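Local coordinates for DUF115 domain-containing protein (Magnetospirillum magneticum AMB-1, PDB 5MU5) that probably glycosylates flagellin as a Maf glycosyltransferase and is involved in forming the bacterial flagellum, at residues A[78-83]-A[208-213]; A[237-242]-A[597-602]. All blocks are in the same frame, centred on the assembly; numbering follows the deposited sequence.

Contact 1: residues A[78-83]-A[208-213]; sequences HRISAA and DWTRLF
Arg79 lies flat on the indole of Trp209, and this stack carries the side-chain contact. The guanidinium and ring planes are 8° apart. CZ of Arg79 sits 4.0 Å from the centroid of the five-membered ring, a cation-pi contact over the face. Further back, CG of Arg79 makes a CH-pi contact over the six-membered ring. The bend at chi2 (-81°) lays the arginine chain along the indole. CD of Arg211 covers the other guanidinium face, 3.5 Å from CZ of Arg79. A serine in place of Trp209 would probably strip the aromatic cover from one guanidinium face and leave Glu118 O without the indole N-H that now meets it.

Four hydrogen bonds cross the contact. NH1 of Arg79 donates to Trp209 O at 2.8 Å, close to the guanidinium plane. The backbones run roughly antiparallel, with a single bridge between Arg79 and Arg211. Leu212 N binds His78 O at 3.0 Å. Ile80 N reaches Thr210 O, 3.1 Å away, and Ile80 O accepts from Trp209 N.

Asp142 bridges the two guanidinium groups, forming a salt bridge with each. NH1 of Arg211 is also hydrogen-bonded to Gln141.

Apolar contact is small: CD1 of Ile80 meets CD1 of Leu212 at 4.0 Å. Ile80 and Leu212 also pack on helix 219-235. Strand 211-214 is an outermost strand of the four-stranded parallel sheet, beside strand 123-127, and Arg211 reaches helix 134-142.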
loop_
_atom_site.group_PDB
_atom_site.type_symbol
_atom_site.label_atom_id
_atom_site.label_comp_id
_atom_site.label_asym_id
_atom_site.label_seq_id
_atom_site.Cartn_x
_atom_site.Cartn_y
_atom_site.Cartn_z
ATOM N N HIS A 78 -17.653 19.792 -3.416
ATOM C CA HIS A 78 -18.238 18.513 -2.986
ATOM C C HIS A 78 -17.720 17.316 -3.814
ATOM O O HIS A 78 -18.450 16.363 -4.077
ATOM C CB HIS A 78 -19.769 18.633 -3.101
ATOM C CG HIS A 78 -20.300 19.937 -2.578
ATOM N ND1 HIS A 78 -20.250 20.274 -1.240
ATOM C CD2 HIS A 78 -20.838 21.004 -3.217
ATOM C CE1 HIS A 78 -20.757 21.482 -1.076
ATOM N NE2 HIS A 78 -21.124 21.946 -2.258
ATOM N N ARG A 79 -16.455 17.403 -4.214
ATOM C CA ARG A 79 -15.808 16.442 -5.082
ATOM C C ARG A 79 -14.344 16.285 -4.708
ATOM O O ARG A 79 -13.733 17.211 -4.180
ATOM C CB ARG A 79 -15.822 16.977 -6.519
ATOM C CG ARG A 79 -17.196 17.174 -7.128
ATOM C CD ARG A 79 -17.742 15.867 -7.646
ATOM N NE ARG A 79 -19.028 16.060 -8.287
ATOM C CZ ARG A 79 -19.677 15.124 -8.967
ATOM N NH1 ARG A 79 -19.156 13.934 -9.137
ATOM N NH2 ARG A 79 -20.837 15.386 -9.514
ATOM N N ILE A 80 -13.786 15.121 -5.011
ATOM C CA ILE A 80 -12.344 14.940 -4.994
ATOM C C ILE A 80 -11.836 15.560 -6.301
ATOM O O ILE A 80 -12.423 15.329 -7.353
ATOM C CB ILE A 80 -11.966 13.442 -4.953
ATOM C CG1 ILE A 80 -12.476 12.767 -3.669
ATOM C CG2 ILE A 80 -10.471 13.235 -5.087
ATOM C CD1 ILE A 80 -11.963 13.353 -2.373
ATOM N N SER A 81 -10.771 16.357 -6.227
ATOM C CA SER A 81 -10.088 16.918 -7.407
ATOM C C SER A 81 -8.604 16.569 -7.348
ATOM O O SER A 81 -7.783 17.388 -6.902
ATOM C CB SER A 81 -10.230 18.432 -7.469
ATOM O OG SER A 81 -11.599 18.790 -7.493
ATOM N N ALA A 82 -8.266 15.362 -7.810
ATOM C CA ALA A 82 -6.871 14.875 -7.814
ATOM C C ALA A 82 -6.163 15.065 -9.165
ATOM O O ALA A 82 -6.402 14.288 -10.089
ATOM C CB ALA A 82 -6.832 13.400 -7.410
ATOM N N ALA A 83 -5.289 16.073 -9.273
ATOM C CA ALA A 83 -4.490 16.278 -10.501
ATOM C C ALA A 83 -3.540 15.077 -10.691
ATOM O O ALA A 83 -3.181 14.424 -9.711
ATOM C CB ALA A 83 -3.717 17.588 -10.443
ATOM N N ASP A 208 -10.740 10.519 -8.927
ATOM C CA ASP A 208 -11.023 11.866 -9.408
ATOM C C ASP A 208 -12.524 12.119 -9.617
ATOM O O ASP A 208 -13.209 11.343 -10.251
ATOM C CB ASP A 208 -10.263 12.184 -10.689
ATOM C CG ASP A 208 -10.615 13.553 -11.230
ATOM O OD1 ASP A 208 -10.279 14.559 -10.588
ATOM O OD2 ASP A 208 -11.251 13.638 -12.291
ATOM N N TRP A 209 -13.006 13.224 -9.059
ATOM C CA TRP A 209 -14.380 13.694 -9.234
ATOM C C TRP A 209 -15.393 12.821 -8.511
ATOM O O TRP A 209 -16.582 12.813 -8.848
ATOM C CB TRP A 209 -14.719 13.870 -10.709
ATOM C CG TRP A 209 -15.719 14.973 -11.009
ATOM C CD1 TRP A 209 -16.915 14.846 -11.663
ATOM C CD2 TRP A 209 -15.598 16.361 -10.662
ATOM N NE1 TRP A 209 -17.542 16.071 -11.743
ATOM C CE2 TRP A 209 -16.747 17.013 -11.135
ATOM C CE3 TRP A 209 -14.618 17.116 -10.017
ATOM C CZ2 TRP A 209 -16.939 18.380 -10.976
ATOM C CZ3 TRP A 209 -14.822 18.478 -9.856
ATOM C CH2 TRP A 209 -15.965 19.087 -10.321
ATOM N N THR A 210 -14.917 12.094 -7.506
ATOM C CA THR A 210 -15.778 11.356 -6.597
ATOM C C THR A 210 -16.729 12.352 -5.902
ATOM O O THR A 210 -16.297 13.351 -5.336
ATOM C CB THR A 210 -14.924 10.616 -5.532
ATOM O OG1 THR A 210 -14.125 9.599 -6.165
ATOM C CG2 THR A 210 -15.790 9.980 -4.439
ATOM N N ARG A 211 -18.025 12.084 -5.980
ATOM C CA ARG A 211 -19.026 12.872 -5.294
ATOM C C ARG A 211 -19.003 12.540 -3.810
ATOM O O ARG A 211 -19.041 11.368 -3.423
ATOM C CB ARG A 211 -20.417 12.555 -5.865
ATOM C CG ARG A 211 -21.545 13.454 -5.359
ATOM C CD ARG A 211 -21.493 14.840 -5.966
ATOM N NE ARG A 211 -22.683 15.626 -5.619
ATOM C CZ ARG A 211 -23.837 15.612 -6.289
ATOM N NH1 ARG A 211 -23.996 14.834 -7.357
ATOM N NH2 ARG A 211 -24.846 16.375 -5.875
ATOM N N LEU A 212 -18.945 13.581 -2.988
ATOM C CA LEU A 212 -19.023 13.463 -1.545
ATOM C C LEU A 212 -20.330 14.110 -1.082
ATOM O O LEU A 212 -20.721 15.150 -1.615
ATOM C CB LEU A 212 -17.858 14.198 -0.923
ATOM C CG LEU A 212 -16.485 13.745 -1.415
ATOM C CD1 LEU A 212 -15.424 14.674 -0.866
ATOM C CD2 LEU A 212 -16.236 12.312 -0.985
ATOM N N PHE A 213 -21.012 13.486 -0.118
ATOM C CA PHE A 213 -22.285 14.001 0.370
ATOM C C PHE A 213 -22.535 13.593 1.819
ATOM O O PHE A 213 -22.434 12.424 2.169
ATOM C CB PHE A 213 -23.430 13.509 -0.510
ATOM C CG PHE A 213 -24.691 14.279 -0.326
ATOM C CD1 PHE A 213 -24.925 15.431 -1.071
ATOM C CD2 PHE A 213 -25.645 13.872 0.610
ATOM C CE1 PHE A 213 -26.087 16.173 -0.878
ATOM C CE2 PHE A 213 -26.810 14.607 0.798
ATOM C CZ PHE A 213 -27.032 15.760 0.060
#

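Contact 2: residues A[237-242]-A[597-602]; sequences IGLGFL and TLMMAA
Phe241 and Thr597 bring the backbones closest, their CA atoms 5.2 Å apart, where the loop 237-242 turns into helix 242-257 and passes helix 589-609. Phe241 is the N-cap residue of helix 242-257. Leu242 N donates to the hydroxyl OG1 of Thr597 at 3.0 Å, and the bond is almost straight at 169°. OG1 stands anti to the carbonyl carbon of Thr597 (chi1 -63°), which turns it to the loop. This hydroxyl is also hydrogen-bonded to Asp91. A water adds a second link. It donates to Gly240 O at 2.9 Å and accepts from Thr597 N at 2.9 Å.

The helix start is thus held by a threonine side chain from a distant part of the sequence. Thr597 belongs to the helical bundle region of the Maf family, so the contact ties the bundle to the start of helix 242-257.

The remaining contacts are apolar. CG of Met600 comes in at the edge of the Phe241 ring, in its plane, 3.6 Å from CE1. Met600 also touches Val90 and Ile205. Two residues before Phe241 in the loop, CD1 of Leu239 meets CB of Met599 at 4.1 Å, the two side chains crossing at a slant. Bends at chi2 and chi3 carry the thioether of Met599 off the loop, and the residue packs on Met572, Leu575 and Leu579 of helix 568-579.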
loop_
_atom_site.group_PDB
_atom_site.type_symbol
_atom_site.label_atom_id
_atom_site.label_comp_id
_atom_site.label_asym_id
_atom_site.label_seq_id
_atom_site.Cartn_x
_atom_site.Cartn_y
_atom_site.Cartn_z
ATOM N N ILE A 237 -1.940 4.671 -4.830
ATOM C CA ILE A 237 -0.496 4.814 -4.999
ATOM C C ILE A 237 0.159 3.512 -4.614
ATOM O O ILE A 237 -0.459 2.686 -3.961
ATOM C CB ILE A 237 0.040 5.984 -4.124
ATOM C CG1 ILE A 237 -0.661 7.297 -4.525
ATOM C CG2 ILE A 237 1.558 6.143 -4.224
ATOM C CD1 ILE A 237 -0.515 7.681 -5.989
ATOM N N GLY A 238 1.390 3.308 -5.064
ATOM C CA GLY A 238 2.168 2.184 -4.608
ATOM C C GLY A 238 2.217 0.971 -5.507
ATOM O O GLY A 238 2.943 0.034 -5.179
ATOM N N LEU A 239 1.471 0.957 -6.624
ATOM C CA LEU A 239 1.582 -0.164 -7.572
ATOM C C LEU A 239 2.898 -0.010 -8.306
ATOM O O LEU A 239 3.241 1.064 -8.787
ATOM C CB LEU A 239 0.433 -0.199 -8.564
ATOM C CG LEU A 239 -0.976 -0.360 -7.998
ATOM C CD1 LEU A 239 -1.986 -0.185 -9.116
ATOM C CD2 LEU A 239 -1.128 -1.716 -7.335
ATOM N N GLY A 240 3.657 -1.077 -8.365
ATOM C CA GLY A 240 4.936 -1.035 -9.016
ATOM C C GLY A 240 4.829 -0.853 -10.511
ATOM O O GLY A 240 3.939 -1.404 -11.169
ATOM N N PHE A 241 5.773 -0.103 -11.038
ATOM C CA PHE A 241 5.869 0.197 -12.444
ATOM C C PHE A 241 6.660 -0.860 -13.204
ATOM O O PHE A 241 7.558 -1.489 -12.667
ATOM C CB PHE A 241 6.511 1.574 -12.619
ATOM C CG PHE A 241 5.738 2.672 -11.961
ATOM C CD1 PHE A 241 4.374 2.830 -12.227
ATOM C CD2 PHE A 241 6.359 3.575 -11.108
ATOM C CE1 PHE A 241 3.646 3.850 -11.631
ATOM C CE2 PHE A 241 5.630 4.605 -10.505
ATOM C CZ PHE A 241 4.276 4.735 -10.762
ATOM N N LEU A 242 6.342 -1.013 -14.477
ATOM C CA LEU A 242 6.947 -2.034 -15.302
ATOM C C LEU A 242 8.457 -2.124 -15.125
ATOM O O LEU A 242 8.990 -3.199 -14.910
ATOM C CB LEU A 242 6.618 -1.780 -16.780
ATOM C CG LEU A 242 7.193 -2.792 -17.764
ATOM C CD1 LEU A 242 6.663 -4.184 -17.466
ATOM C CD2 LEU A 242 6.902 -2.407 -19.200
ATOM N N THR A 597 1.624 0.318 -14.271
ATOM C CA THR A 597 1.763 1.139 -15.434
ATOM C C THR A 597 0.404 1.392 -16.085
ATOM O O THR A 597 0.015 2.560 -16.258
ATOM C CB THR A 597 2.797 0.521 -16.359
ATOM O OG1 THR A 597 4.061 0.518 -15.663
ATOM C CG2 THR A 597 2.919 1.309 -17.663
ATOM N N LEU A 598 -0.346 0.329 -16.377
ATOM C CA LEU A 598 -1.678 0.488 -16.992
ATOM C C LEU A 598 -2.694 1.292 -16.145
ATOM O O LEU A 598 -3.464 2.096 -16.692
ATOM C CB LEU A 598 -2.276 -0.865 -17.364
ATOM C CG LEU A 598 -1.470 -1.712 -18.354
ATOM C CD1 LEU A 598 -2.221 -2.991 -18.658
ATOM C CD2 LEU A 598 -1.158 -0.964 -19.638
ATOM N N MET A 599 -2.695 1.092 -14.828
ATOM C CA MET A 599 -3.619 1.815 -13.951
ATOM C C MET A 599 -3.274 3.291 -13.837
ATOM O O MET A 599 -4.157 4.126 -13.691
ATOM C CB MET A 599 -3.693 1.198 -12.549
ATOM C CG MET A 599 -4.497 -0.097 -12.451
ATOM S SD MET A 599 -6.258 0.059 -12.853
ATOM C CE MET A 599 -6.258 -0.256 -14.610
ATOM N N MET A 600 -2.001 3.617 -13.900
ATOM C CA MET A 600 -1.615 4.996 -13.895
ATOM C C MET A 600 -1.983 5.668 -15.204
ATOM O O MET A 600 -2.382 6.845 -15.195
ATOM C CB MET A 600 -0.132 5.122 -13.643
ATOM C CG MET A 600 0.173 4.722 -12.227
ATOM S SD MET A 600 -0.805 5.706 -11.078
ATOM C CE MET A 600 0.117 7.252 -11.240
ATOM N N ALA A 601 -1.842 4.939 -16.318
ATOM C CA ALA A 601 -2.286 5.464 -17.594
ATOM C C ALA A 601 -3.790 5.744 -17.536
ATOM O O ALA A 601 -4.236 6.791 -17.963
ATOM C CB ALA A 601 -1.948 4.512 -18.714
ATOM N N ALA A 602 -4.557 4.833 -16.949
ATOM C CA ALA A 602 -6.012 5.008 -16.819
ATOM C C ALA A 602 -6.374 6.188 -15.969
ATOM O O ALA A 602 -7.331 6.890 -16.266
ATOM C CB ALA A 602 -6.674 3.765 -16.269
HETATM O O HOH W 1 3.312 -2.009 -13.921
#

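Both segments of contact 1 precede those of contact 2 in the chain. The contact centres are about 21 Å apart and their nearest atoms about 8 Å. Helix 219-235 lies between them in sequence: it follows strand 211-214 of contact 1 and leads into the loop of contact 2. Helix 92-107, which comes after the loop holding 78-83, touches residues of both segments of contact 2, Leu242 and Thr597 among them. Helix 589-609 carries 597-602, and Lys610 and Arg611, just past its end, form salt bridges with Asp208 of contact 1. Contact 1 lies within the N-terminal region and reaches the bundle through Asp208; contact 2 joins the loop before helix 242-257 to the bundle.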